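Local coordinates for protein 4-phosphoerythronate dehydrogenase (Lactobacillus jensenii, PDB 4PRK) that probably catalyses the NAD-dependent interconversion of pyruvate and D-lactate, as a member of the D-isomer specific 2-hydroxyacid dehydrogenase family, at residues A[5-10]-A[31-36]; A[38-43]-A[66-71]; A[49-54]-A[75-80]. One frame throughout, in Å; residues are numbered along the deposited sequence.

Interaction 1 (A[5-10]-A[31-36])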
ATOM      1  N   VAL A   5      13.189  36.354 -13.030  1.00 42.09           N
ATOM      2  CA  VAL A   5      11.944  35.695 -12.708  1.00 47.02           C
ATOM      3  C   VAL A   5      10.823  36.712 -12.740  1.00 50.17           C
ATOM      4  O   VAL A   5      10.785  37.620 -11.936  1.00 46.76           O
ATOM      5  CB  VAL A   5      12.007  35.096 -11.302  1.00 47.71           C
ATOM      6  CG1 VAL A   5      10.681  34.476 -10.916  1.00 47.73           C
ATOM      7  CG2 VAL A   5      13.128  34.084 -11.220  1.00 49.96           C
ATOM      8  N   PHE A   6       9.869  36.507 -13.630  1.00 52.31           N
ATOM      9  CA  PHE A   6       8.825  37.481 -13.840  1.00 52.91           C
ATOM     10  C   PHE A   6       7.576  37.125 -13.088  1.00 46.32           C
ATOM     11  O   PHE A   6       7.144  36.000 -13.123  1.00 45.58           O
ATOM     12  CB  PHE A   6       8.534  37.613 -15.324  1.00 56.13           C
ATOM     13  CG  PHE A   6       9.632  38.288 -16.077  1.00 56.58           C
ATOM     14  CD1 PHE A   6      10.661  37.553 -16.618  1.00 56.83           C
ATOM     15  CD2 PHE A   6       9.656  39.658 -16.201  1.00 57.91           C
ATOM     16  CE1 PHE A   6      11.681  38.173 -17.295  1.00 56.91           C
ATOM     17  CE2 PHE A   6      10.676  40.287 -16.877  1.00 54.65           C
ATOM     18  CZ  PHE A   6      11.687  39.542 -17.422  1.00 51.52           C
ATOM     19  N   SER A   7       7.002  38.100 -12.408  1.00 47.20           N
ATOM     20  CA  SER A   7       5.740  37.891 -11.735  1.00 44.84           C
ATOM     21  C   SER A   7       5.711  36.735 -10.740  1.00 45.75           C
ATOM     22  O   SER A   7       4.895  35.834 -10.844  1.00 46.72           O
ATOM     23  CB  SER A   7       4.640  37.716 -12.766  1.00 46.31           C
ATOM     24  OG  SER A   7       3.384  37.645 -12.145  1.00 60.50           O
ATOM     25  N   PRO A   8       6.622  36.722  -9.785  1.00 43.92           N
ATOM     26  CA  PRO A   8       6.513  35.654  -8.779  1.00 46.73           C
ATOM     27  C   PRO A   8       5.294  35.754  -7.848  1.00 45.73           C
ATOM     28  O   PRO A   8       4.858  36.839  -7.506  1.00 49.10           O
ATOM     29  CB  PRO A   8       7.801  35.788  -7.985  1.00 48.61           C
ATOM     30  CG  PRO A   8       8.037  37.231  -7.942  1.00 47.00           C
ATOM     31  CD  PRO A   8       7.815  37.608  -9.359  1.00 46.04           C
ATOM     32  N   SER A   9       4.756  34.605  -7.461  1.00 41.69           N
ATOM     33  CA  SER A   9       3.771  34.520  -6.425  1.00 43.38           C
ATOM     34  C   SER A   9       4.463  34.809  -5.124  1.00 42.52           C
ATOM     35  O   SER A   9       5.678  34.739  -5.025  1.00 42.75           O
ATOM     36  CB  SER A   9       3.197  33.108  -6.331  1.00 44.52           C
ATOM     37  OG  SER A   9       4.003  32.278  -5.521  1.00 46.96           O
ATOM     38  N   GLU A  10       3.667  35.083  -4.116  1.00 40.32           N
ATOM     39  CA  GLU A  10       4.141  35.225  -2.764  1.00 40.74           C
ATOM     40  C   GLU A  10       4.876  33.937  -2.232  1.00 40.82           C
ATOM     41  O   GLU A  10       5.923  33.997  -1.602  1.00 44.52           O
ATOM     42  CB  GLU A  10       2.907  35.519  -1.928  1.00 45.57           C
ATOM     43  CG  GLU A  10       3.170  35.588  -0.442  1.00 52.34           C
ATOM     44  CD  GLU A  10       1.933  35.940   0.350  1.00 54.79           C
ATOM     45  OE1 GLU A  10       0.816  35.687  -0.147  1.00 47.02           O
ATOM     46  OE2 GLU A  10       2.101  36.453   1.488  1.00 66.01           O
ATOM     47  N   ASP A  31       8.296  42.036 -10.481  1.00 55.75           N
ATOM     48  CA  ASP A  31       6.933  41.896  -9.956  1.00 55.78           C
ATOM     49  C   ASP A  31       5.938  41.604 -11.050  1.00 61.85           C
ATOM     50  O   ASP A  31       5.033  40.794 -10.876  1.00 63.79           O
ATOM     51  CB  ASP A  31       6.487  43.150  -9.224  1.00 56.15           C
ATOM     52  CG  ASP A  31       7.227  43.359  -7.952  1.00 60.94           C
ATOM     53  OD1 ASP A  31       8.162  42.577  -7.656  1.00 65.41           O
ATOM     54  OD2 ASP A  31       6.873  44.300  -7.230  1.00 67.03           O
ATOM     55  N   GLU A  32       6.117  42.258 -12.189  1.00 63.80           N
ATOM     56  CA  GLU A  32       5.204  42.082 -13.292  1.00 66.05           C
ATOM     57  C   GLU A  32       5.675  41.064 -14.304  1.00 65.03           C
ATOM     58  O   GLU A  32       6.869  40.707 -14.377  1.00 58.31           O
ATOM     59  CB  GLU A  32       4.910  43.429 -13.997  1.00 70.40           C
ATOM     60  CG  GLU A  32       3.596  44.056 -13.555  1.00 71.95           C
ATOM     61  CD  GLU A  32       2.528  42.997 -13.347  1.00 76.82           C
ATOM     62  OE1 GLU A  32       2.199  42.729 -12.169  1.00 81.57           O
ATOM     63  OE2 GLU A  32       2.077  42.385 -14.350  1.00 63.11           O
ATOM     64  N   SER A  33       4.730  40.673 -15.140  1.00 62.09           N
ATOM     65  CA  SER A  33       4.996  39.814 -16.267  1.00 67.85           C
ATOM     66  C   SER A  33       5.809  40.546 -17.323  1.00 68.22           C
ATOM     67  O   SER A  33       5.799  41.769 -17.416  1.00 60.82           O
ATOM     68  CB  SER A  33       3.690  39.305 -16.854  1.00 64.79           C
ATOM     69  OG  SER A  33       3.071  38.411 -15.959  1.00 63.47           O
ATOM     70  N   LEU A  34       6.530  39.776 -18.115  1.00 64.60           N
ATOM     71  CA  LEU A  34       7.394  40.349 -19.109  1.00 68.94           C
ATOM     72  C   LEU A  34       6.560  41.174 -20.066  1.00 71.76           C
ATOM     73  O   LEU A  34       5.487  40.773 -20.475  1.00 68.43           O
ATOM     74  CB  LEU A  34       8.102  39.229 -19.861  1.00 68.85           C
ATOM     75  CG  LEU A  34       8.919  39.543 -21.107  1.00 67.44           C
ATOM     76  CD1 LEU A  34      10.230  40.197 -20.716  1.00 64.42           C
ATOM     77  CD2 LEU A  34       9.175  38.257 -21.863  1.00 63.86           C
ATOM     78  N   SER A  35       7.065  42.348 -20.399  1.00 75.01           N
ATOM     79  CA  SER A  35       6.401  43.237 -21.332  1.00 74.04           C
ATOM     80  C   SER A  35       7.419  44.196 -21.908  1.00 76.31           C
ATOM     81  O   SER A  35       8.525  44.314 -21.408  1.00 70.88           O
ATOM     82  CB  SER A  35       5.249  43.986 -20.661  1.00 75.64           C
ATOM     83  OG  SER A  35       5.655  45.236 -20.144  1.00 76.39           O
ATOM     84  N   ALA A  36       7.020  44.922 -22.934  1.00 79.58           N
ATOM     85  CA  ALA A  36       7.925  45.838 -23.585  1.00 83.16           C
ATOM     86  C   ALA A  36       8.399  46.806 -22.524  1.00 82.36           C
ATOM     87  O   ALA A  36       9.516  47.308 -22.587  1.00 81.89           O
ATOM     88  CB  ALA A  36       7.214  46.575 -24.700  1.00 88.46           C
TER
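Leu34 lies over one face of the Phe6 ring, where two neighbouring parallel strands of a flavodoxin-like domain run out into loops. Phe6 is at the end of strand 2-6. The segment 31-36 begins the loop after strand 26-30. Leu34 CB stands 4.0 Å from the centroid of the Phe6 ring and 12° off its normal, a CH-pi contact. Leu34 CG is anti to the backbone N (chi1 171°), and the second torsion then brings CD1 to the far end of the ring, 3.7 Å from Phe6 CZ. Phe6 CG instead sits beside its own backbone N, anti to the carbonyl carbon. Together with the turn of the ring about its second torsion, this puts the CD2 edge toward the loop. Glu32 O lies in the ring plane there, 3.5 Å from Phe6 CD2, so the carbonyl oxygen faces the C-H at CD2 and the aliphatic carbon meets the pi face. Val48, Leu50 and Ile30 also touch this ring.

The chain bends at Ser7, which has a positive phi. Its side chain comes up beside Ser33, with Ser7 CB 3.6 Å from Ser33 OG. Ser33 OG has weak hydrogen bonds to Lys51 O and Leu53 N. The Asp31 carboxylate turns away to a salt bridge with Arg13. Its carbonyl stays in the contact: Asp31 O receives a CA-H...O approach from Ser7 CA, 3.1 Å long with 154° at the hydrogen.

Interaction 2 (A[38-43]-A[66-71]); sequences NVDQVA and ADYGIK
Tyr68 reaches from the end of helix 60-67 across to Asp40 and Ala43. CB starts the side chain toward the 38-43 loop. CG then lies beside the backbone N and anti to the carbonyl carbon (chi1 -59°). With the turn of the ring, this brings one face against Ala43. Ala43 CA sits over that face, 4.0 Å from the centroid of the Tyr68 ring, as a CH-pi contact. On one flank, Tyr68 CE1 is 4.1 Å from Ala43 CB. On the other, Tyr68 CD2 is 4.2 Å from Val42 CB, and Tyr68 CE2 is 4.3 Å from Val39 CG1. At the tip, Tyr68 OH donates a 2.6 Å hydrogen bond to Asp40 OD1. It comes from the anti side, 33° out of the carboxylate plane. Ring and carboxylate planes stand 87° apart.

A Schellman motif ends helix 60-67 here. Gly69, with positive phi, is its C-prime residue, and Ile70 N bonds back to Leu65 O. The contact thus joins this helix end to the loop between strands 26-30 and 47-50 of the flavodoxin-like domain.

Asp40 OD1 has a second partner in Lys64 NZ, whose positive charge is likely to stabilise the carboxylate as an anion. Past the helix end, Ile70 crosses Val42 at about a right angle, with Ile70 CD1 3.5 Å from Val42 CG1.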
ATOM      1  N   ASN A  38       9.074  46.156 -19.319  1.00 75.28           N
ATOM      2  CA  ASN A  38      10.134  45.627 -18.454  1.00 76.31           C
ATOM      3  C   ASN A  38      11.260  44.794 -19.081  1.00 77.68           C
ATOM      4  O   ASN A  38      12.115  44.283 -18.371  1.00 81.59           O
ATOM      5  CB  ASN A  38       9.532  44.875 -17.264  1.00 76.73           C
ATOM      6  CG  ASN A  38       8.552  43.791 -17.679  1.00 81.88           C
ATOM      7  OD1 ASN A  38       8.736  43.114 -18.681  1.00 75.20           O
ATOM      8  ND2 ASN A  38       7.507  43.619 -16.893  1.00 85.42           N
ATOM      9  N   VAL A  39      11.282  44.658 -20.396  1.00 74.82           N
ATOM     10  CA  VAL A  39      12.216  43.739 -21.041  1.00 75.18           C
ATOM     11  C   VAL A  39      13.699  44.052 -20.833  1.00 75.93           C
ATOM     12  O   VAL A  39      14.515  43.148 -20.757  1.00 79.81           O
ATOM     13  CB  VAL A  39      11.901  43.545 -22.526  1.00 83.72           C
ATOM     14  CG1 VAL A  39      12.906  42.607 -23.163  1.00 83.55           C
ATOM     15  CG2 VAL A  39      10.505  42.977 -22.672  1.00 89.30           C
ATOM     16  N   ASP A  40      14.042  45.328 -20.763  1.00 68.23           N
ATOM     17  CA  ASP A  40      15.428  45.762 -20.663  1.00 67.01           C
ATOM     18  C   ASP A  40      16.096  45.381 -19.337  1.00 60.71           C
ATOM     19  O   ASP A  40      17.290  45.561 -19.168  1.00 56.78           O
ATOM     20  CB  ASP A  40      15.548  47.259 -20.921  1.00 65.71           C
ATOM     21  CG  ASP A  40      14.956  47.667 -22.242  1.00 65.53           C
ATOM     22  OD1 ASP A  40      15.116  46.922 -23.222  1.00 61.13           O
ATOM     23  OD2 ASP A  40      14.327  48.738 -22.299  1.00 75.66           O
ATOM     24  N   GLN A  41      15.300  44.922 -18.383  1.00 58.36           N
ATOM     25  CA  GLN A  41      15.800  44.354 -17.118  1.00 57.37           C
ATOM     26  C   GLN A  41      16.387  42.922 -17.251  1.00 56.71           C
ATOM     27  O   GLN A  41      17.015  42.380 -16.342  1.00 52.66           O
ATOM     28  CB  GLN A  41      14.668  44.402 -16.108  1.00 63.99           C
ATOM     29  CG  GLN A  41      13.866  45.685 -16.253  1.00 61.58           C
ATOM     30  CD  GLN A  41      13.158  46.090 -14.997  1.00 66.78           C
ATOM     31  OE1 GLN A  41      13.573  45.736 -13.889  1.00 67.36           O
ATOM     32  NE2 GLN A  41      12.082  46.863 -15.157  1.00 67.33           N
ATOM     33  N   VAL A  42      16.187  42.340 -18.420  1.00 60.81           N
ATOM     34  CA  VAL A  42      16.744  41.050 -18.783  1.00 63.65           C
ATOM     35  C   VAL A  42      18.183  41.193 -19.220  1.00 59.00           C
ATOM     36  O   VAL A  42      18.890  40.224 -19.397  1.00 51.57           O
ATOM     37  CB  VAL A  42      15.973  40.446 -19.961  1.00 61.50           C
ATOM     38  CG1 VAL A  42      16.447  39.034 -20.236  1.00 59.33           C
ATOM     39  CG2 VAL A  42      14.487  40.491 -19.688  1.00 62.33           C
ATOM     40  N   ALA A  43      18.612  42.429 -19.370  1.00 65.44           N
ATOM     41  CA  ALA A  43      19.848  42.746 -20.056  1.00 65.87           C
ATOM     42  C   ALA A  43      21.043  42.089 -19.397  1.00 56.12           C
ATOM     43  O   ALA A  43      21.933  41.611 -20.082  1.00 53.07           O
ATOM     44  CB  ALA A  43      20.039  44.252 -20.112  1.00 64.09           C
ATOM     45  N   ALA A  66      16.347  37.998 -27.698  1.00 67.27           N
ATOM     46  CA  ALA A  66      17.321  37.544 -28.682  1.00 69.43           C
ATOM     47  C   ALA A  66      18.516  38.488 -28.749  1.00 66.26           C
ATOM     48  O   ALA A  66      19.643  38.034 -28.749  1.00 66.41           O
ATOM     49  CB  ALA A  66      16.674  37.422 -30.044  1.00 73.98           C
ATOM     50  N   ASP A  67      18.265  39.792 -28.785  1.00 67.99           N
ATOM     51  CA  ASP A  67      19.349  40.785 -28.692  1.00 77.02           C
ATOM     52  C   ASP A  67      20.203  40.609 -27.417  1.00 73.34           C
ATOM     53  O   ASP A  67      21.419  40.798 -27.470  1.00 65.01           O
ATOM     54  CB  ASP A  67      18.808  42.236 -28.749  1.00 82.06           C
ATOM     55  CG  ASP A  67      18.732  42.809 -30.171  1.00 82.36           C
ATOM     56  OD1 ASP A  67      18.487  42.059 -31.148  1.00 84.92           O
ATOM     57  OD2 ASP A  67      18.899  44.042 -30.294  1.00 81.06           O
ATOM     58  N   TYR A  68      19.583  40.245 -26.285  1.00 72.74           N
ATOM     59  CA  TYR A  68      20.335  40.077 -25.025  1.00 68.88           C
ATOM     60  C   TYR A  68      20.960  38.691 -24.849  1.00 63.32           C
ATOM     61  O   TYR A  68      21.381  38.346 -23.763  1.00 54.15           O
ATOM     62  CB  TYR A  68      19.466  40.422 -23.818  1.00 74.91           C
ATOM     63  CG  TYR A  68      18.921  41.836 -23.824  1.00 80.95           C
ATOM     64  CD1 TYR A  68      19.737  42.931 -24.146  1.00 83.09           C
ATOM     65  CD2 TYR A  68      17.601  42.084 -23.479  1.00 76.53           C
ATOM     66  CE1 TYR A  68      19.231  44.219 -24.143  1.00 84.10           C
ATOM     67  CE2 TYR A  68      17.092  43.361 -23.477  1.00 77.73           C
ATOM     68  CZ  TYR A  68      17.904  44.420 -23.807  1.00 86.11           C
ATOM     69  OH  TYR A  68      17.373  45.683 -23.794  1.00 94.46           O
ATOM     70  N   GLY A  69      21.019  37.903 -25.918  1.00 68.86           N
ATOM     71  CA  GLY A  69      21.650  36.584 -25.884  1.00 71.51           C
ATOM     72  C   GLY A  69      20.810  35.500 -25.217  1.00 71.49           C
ATOM     73  O   GLY A  69      21.292  34.362 -25.045  1.00 61.95           O
ATOM     74  N   ILE A  70      19.567  35.838 -24.849  1.00 66.04           N
ATOM     75  CA  ILE A  70      18.674  34.887 -24.178  1.00 66.18           C
ATOM     76  C   ILE A  70      18.296  33.840 -25.222  1.00 64.23           C
ATOM     77  O   ILE A  70      17.823  34.201 -26.312  1.00 58.23           O
ATOM     78  CB  ILE A  70      17.377  35.547 -23.623  1.00 65.90           C
ATOM     79  CG1 ILE A  70      17.669  36.637 -22.577  1.00 65.66           C
ATOM     80  CG2 ILE A  70      16.475  34.499 -22.999  1.00 67.81           C
ATOM     81  CD1 ILE A  70      18.180  36.115 -21.241  1.00 64.67           C
ATOM     82  N   LYS A  71      18.508  32.563 -24.884  1.00 62.38           N
ATOM     83  CA  LYS A  71      18.319  31.446 -25.829  1.00 65.19           C
ATOM     84  C   LYS A  71      17.008  30.658 -25.658  1.00 67.88           C
ATOM     85  O   LYS A  71      16.721  29.774 -26.483  1.00 63.32           O
ATOM     86  CB  LYS A  71      19.495  30.468 -25.736  1.00 69.04           C
ATOM     87  CG  LYS A  71      20.871  31.101 -25.918  1.00 72.29           C
ATOM     88  CD  LYS A  71      21.979  30.120 -25.577  1.00 75.97           C
ATOM     89  CE  LYS A  71      21.881  28.838 -26.389  1.00 76.37           C
ATOM     90  NZ  LYS A  71      23.133  28.042 -26.256  1.00 87.53           N
TER

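Interaction 3 (A[49-54]-A[75-80]); sequences LLKPLG and LRIVGT
Lys51 CB lies over one face of the Arg76 guanidinium, at its NH1 side, 3.3 Å from Arg76 NH1, while the carbonyl of Leu49 sits at its edge, near the plane. Arg76 NH2 is 3.1 Å from Leu49 O. The arginine chain bends at chi3 (-57°), which swings the head across the end of strand 47-50 toward strand 2-6. Its aliphatic part runs beside Leu49, with Arg76 CG 4.0 Å from Leu49 CB. The polar end is held from outside both segments. Arg76 NE forms a salt bridge with Glu12, NH2 bonds to Phe6 O, and NH1 bonds weakly to Ser7 O.

Strands 47-50 and 72-75 are parallel neighbours in the flavodoxin-like sheet. Leu50 and Leu75 pair in register and put their side chains on the same face. Just beyond, Arg76 N donates to Leu50 O at 2.9 Å, with a nearly straight 161° at the hydrogen. Further along, Pro52 CD meets Ile77 CD1 at 3.9 Å, which continues the contact into the loops leaving the two strands.

Replacing Arg76 by an alanine is likely to leave Glu12 and the Phe6 carbonyl without this partner and open a gap beside Lys51 CB.

Lys51 extends across the arginine at about a right angle, and its NZ stays 5.3 Å from Arg76 NH1. Two like charges therefore lie near each other without touching, and the salt bridge to Glu12 probably balances the charge of the buried guanidinium.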
ATOM      1  N   LEU A  49      12.486  33.266 -16.704  1.00 50.92           N
ATOM      2  CA  LEU A  49      11.428  32.382 -16.183  1.00 48.54           C
ATOM      3  C   LEU A  49      10.111  33.180 -16.185  1.00 47.58           C
ATOM      4  O   LEU A  49       9.995  34.226 -15.509  1.00 42.08           O
ATOM      5  CB  LEU A  49      11.792  31.841 -14.779  1.00 49.16           C
ATOM      6  CG  LEU A  49      12.962  30.830 -14.665  1.00 50.24           C
ATOM      7  CD1 LEU A  49      13.075  30.236 -13.250  1.00 49.65           C
ATOM      8  CD2 LEU A  49      12.848  29.705 -15.694  1.00 50.22           C
ATOM      9  N   LEU A  50       9.129  32.682 -16.951  1.00 48.43           N
ATOM     10  CA  LEU A  50       7.893  33.426 -17.217  1.00 47.69           C
ATOM     11  C   LEU A  50       6.675  32.809 -16.561  1.00 48.86           C
ATOM     12  O   LEU A  50       6.587  31.581 -16.399  1.00 50.10           O
ATOM     13  CB  LEU A  50       7.646  33.502 -18.728  1.00 53.70           C
ATOM     14  CG  LEU A  50       8.641  34.329 -19.574  1.00 57.32           C
ATOM     15  CD1 LEU A  50       8.022  34.728 -20.924  1.00 57.26           C
ATOM     16  CD2 LEU A  50       9.088  35.579 -18.812  1.00 54.11           C
ATOM     17  N   LYS A  51       5.786  33.669 -16.095  1.00 48.40           N
ATOM     18  CA  LYS A  51       4.468  33.292 -15.641  1.00 50.22           C
ATOM     19  C   LYS A  51       3.529  34.291 -16.255  1.00 55.57           C
ATOM     20  O   LYS A  51       3.110  35.235 -15.591  1.00 53.66           O
ATOM     21  CB  LYS A  51       4.369  33.313 -14.122  1.00 53.14           C
ATOM     22  CG  LYS A  51       3.028  32.842 -13.582  1.00 56.34           C
ATOM     23  CD  LYS A  51       3.019  32.808 -12.062  1.00 59.88           C
ATOM     24  CE  LYS A  51       1.610  32.910 -11.506  1.00 59.63           C
ATOM     25  NZ  LYS A  51       1.498  32.313 -10.150  1.00 62.72           N
ATOM     26  N   PRO A  52       3.204  34.063 -17.604  1.00 56.14           N
ATOM     27  CA  PRO A  52       2.513  35.201 -18.220  1.00 59.47           C
ATOM     28  C   PRO A  52       1.037  35.277 -17.879  1.00 61.31           C
ATOM     29  O   PRO A  52       0.300  34.340 -18.099  1.00 66.59           O
ATOM     30  CB  PRO A  52       2.692  34.978 -19.733  1.00 55.26           C
ATOM     31  CG  PRO A  52       3.438  33.711 -19.920  1.00 53.92           C
ATOM     32  CD  PRO A  52       3.255  32.951 -18.670  1.00 53.58           C
ATOM     33  N   LEU A  53       0.614  36.410 -17.351  1.00 54.90           N
ATOM     34  CA  LEU A  53      -0.785  36.626 -17.095  1.00 62.29           C
ATOM     35  C   LEU A  53      -1.587  36.648 -18.394  1.00 70.81           C
ATOM     36  O   LEU A  53      -2.638  36.032 -18.509  1.00 70.53           O
ATOM     37  CB  LEU A  53      -0.952  37.952 -16.370  1.00 67.67           C
ATOM     38  CG  LEU A  53      -2.348  38.563 -16.325  1.00 70.93           C
ATOM     39  CD1 LEU A  53      -2.651  39.048 -14.916  1.00 70.91           C
ATOM     40  CD2 LEU A  53      -2.461  39.693 -17.330  1.00 68.08           C
ATOM     41  N   GLY A  54      -1.043  37.327 -19.389  1.00 78.42           N
ATOM     42  CA  GLY A  54      -1.759  37.704 -20.587  1.00 79.27           C
ATOM     43  C   GLY A  54      -0.909  37.437 -21.797  1.00 77.75           C
ATOM     44  O   GLY A  54       0.248  37.071 -21.657  1.00 87.41           O
ATOM     45  N   LEU A  75       8.770  28.916 -19.317  1.00 44.91           N
ATOM     46  CA  LEU A  75       7.465  28.872 -18.676  1.00 51.51           C
ATOM     47  C   LEU A  75       7.593  28.132 -17.371  1.00 49.31           C
ATOM     48  O   LEU A  75       8.152  27.018 -17.355  1.00 44.66           O
ATOM     49  CB  LEU A  75       6.462  28.075 -19.519  1.00 53.91           C
ATOM     50  CG  LEU A  75       5.695  28.801 -20.594  1.00 58.72           C
ATOM     51  CD1 LEU A  75       6.181  30.207 -20.889  1.00 58.09           C
ATOM     52  CD2 LEU A  75       5.748  27.933 -21.835  1.00 69.39           C
ATOM     53  N   ARG A  76       7.078  28.726 -16.292  1.00 45.69           N
ATOM     54  CA  ARG A  76       7.057  28.033 -14.972  1.00 48.88           C
ATOM     55  C   ARG A  76       5.783  27.212 -14.825  1.00 49.83           C
ATOM     56  O   ARG A  76       5.639  26.401 -13.880  1.00 49.61           O
ATOM     57  CB  ARG A  76       7.163  29.028 -13.807  1.00 42.24           C
ATOM     58  CG  ARG A  76       8.477  29.818 -13.794  1.00 43.91           C
ATOM     59  CD  ARG A  76       8.752  30.395 -12.411  1.00 43.76           C
ATOM     60  NE  ARG A  76       7.701  31.271 -11.844  1.00 41.87           N
ATOM     61  CZ  ARG A  76       7.459  32.522 -12.233  1.00 44.01           C
ATOM     62  NH1 ARG A  76       6.522  33.248 -11.625  1.00 43.05           N
ATOM     63  NH2 ARG A  76       8.153  33.062 -13.245  1.00 52.44           N
ATOM     64  N   ILE A  77       4.868  27.456 -15.766  1.00 50.20           N
ATOM     65  CA  ILE A  77       3.570  26.820 -15.808  1.00 52.85           C
ATOM     66  C   ILE A  77       3.484  25.819 -16.956  1.00 53.65           C
ATOM     67  O   ILE A  77       4.441  25.618 -17.729  1.00 48.43           O
ATOM     68  CB  ILE A  77       2.459  27.856 -15.931  1.00 46.19           C
ATOM     69  CG1 ILE A  77       2.551  28.593 -17.253  1.00 45.66           C
ATOM     70  CG2 ILE A  77       2.556  28.821 -14.767  1.00 48.83           C
ATOM     71  CD1 ILE A  77       1.503  29.680 -17.361  1.00 48.62           C
ATOM     72  N   VAL A  78       2.321  25.187 -17.010  1.00 49.01           N
ATOM     73  CA  VAL A  78       2.014  24.206 -18.019  1.00 54.08           C
ATOM     74  C   VAL A  78       1.476  24.820 -19.307  1.00 54.97           C
ATOM     75  O   VAL A  78       1.894  24.408 -20.382  1.00 55.61           O
ATOM     76  CB  VAL A  78       1.032  23.155 -17.479  1.00 53.67           C
ATOM     77  CG1 VAL A  78      -0.330  23.768 -17.184  1.00 52.71           C
ATOM     78  CG2 VAL A  78       0.920  21.991 -18.450  1.00 57.60           C
ATOM     79  N   GLY A  79       0.582  25.803 -19.208  1.00 55.25           N
ATOM     80  CA  GLY A  79      -0.071  26.353 -20.385  1.00 55.44           C
ATOM     81  C   GLY A  79       0.845  27.243 -21.199  1.00 64.64           C
ATOM     82  O   GLY A  79       1.511  28.097 -20.643  1.00 67.25           O
ATOM     83  N   THR A  80       0.867  27.047 -22.519  1.00 68.61           N
ATOM     84  CA  THR A  80       1.682  27.850 -23.432  1.00 68.83           C
ATOM     85  C   THR A  80       0.853  28.727 -24.336  1.00 69.79           C
ATOM     86  O   THR A  80       1.378  29.328 -25.277  1.00 67.19           O
ATOM     87  CB  THR A  80       2.489  26.959 -24.380  1.00 71.82           C
ATOM     88  OG1 THR A  80       1.591  26.050 -25.013  1.00 67.29           O
ATOM     89  CG2 THR A  80       3.565  26.189 -23.626  1.00 75.26           C
TER

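From the N terminus, strand 2-6 passes into helix 10-23 and strand 26-30, and interaction 1 closes that first loop at 31-36. The chain then opens interaction 2 at 38-43 and interaction 3 at 49-54 before closing them in the same order, at 66-71 and 75-80. Interactions 2 and 3 therefore cross, while interaction 1 precedes both in series. Interaction 1 touches both of the others. Ser33 O meets Asn38 ND2 of interaction 2, and Phe6 N meets Leu49 O of interaction 3. Interactions 2 and 3 adjoin only in sequence, their centres about 17 Å apart. Together they tie four strands and helix 60-67 of one domain.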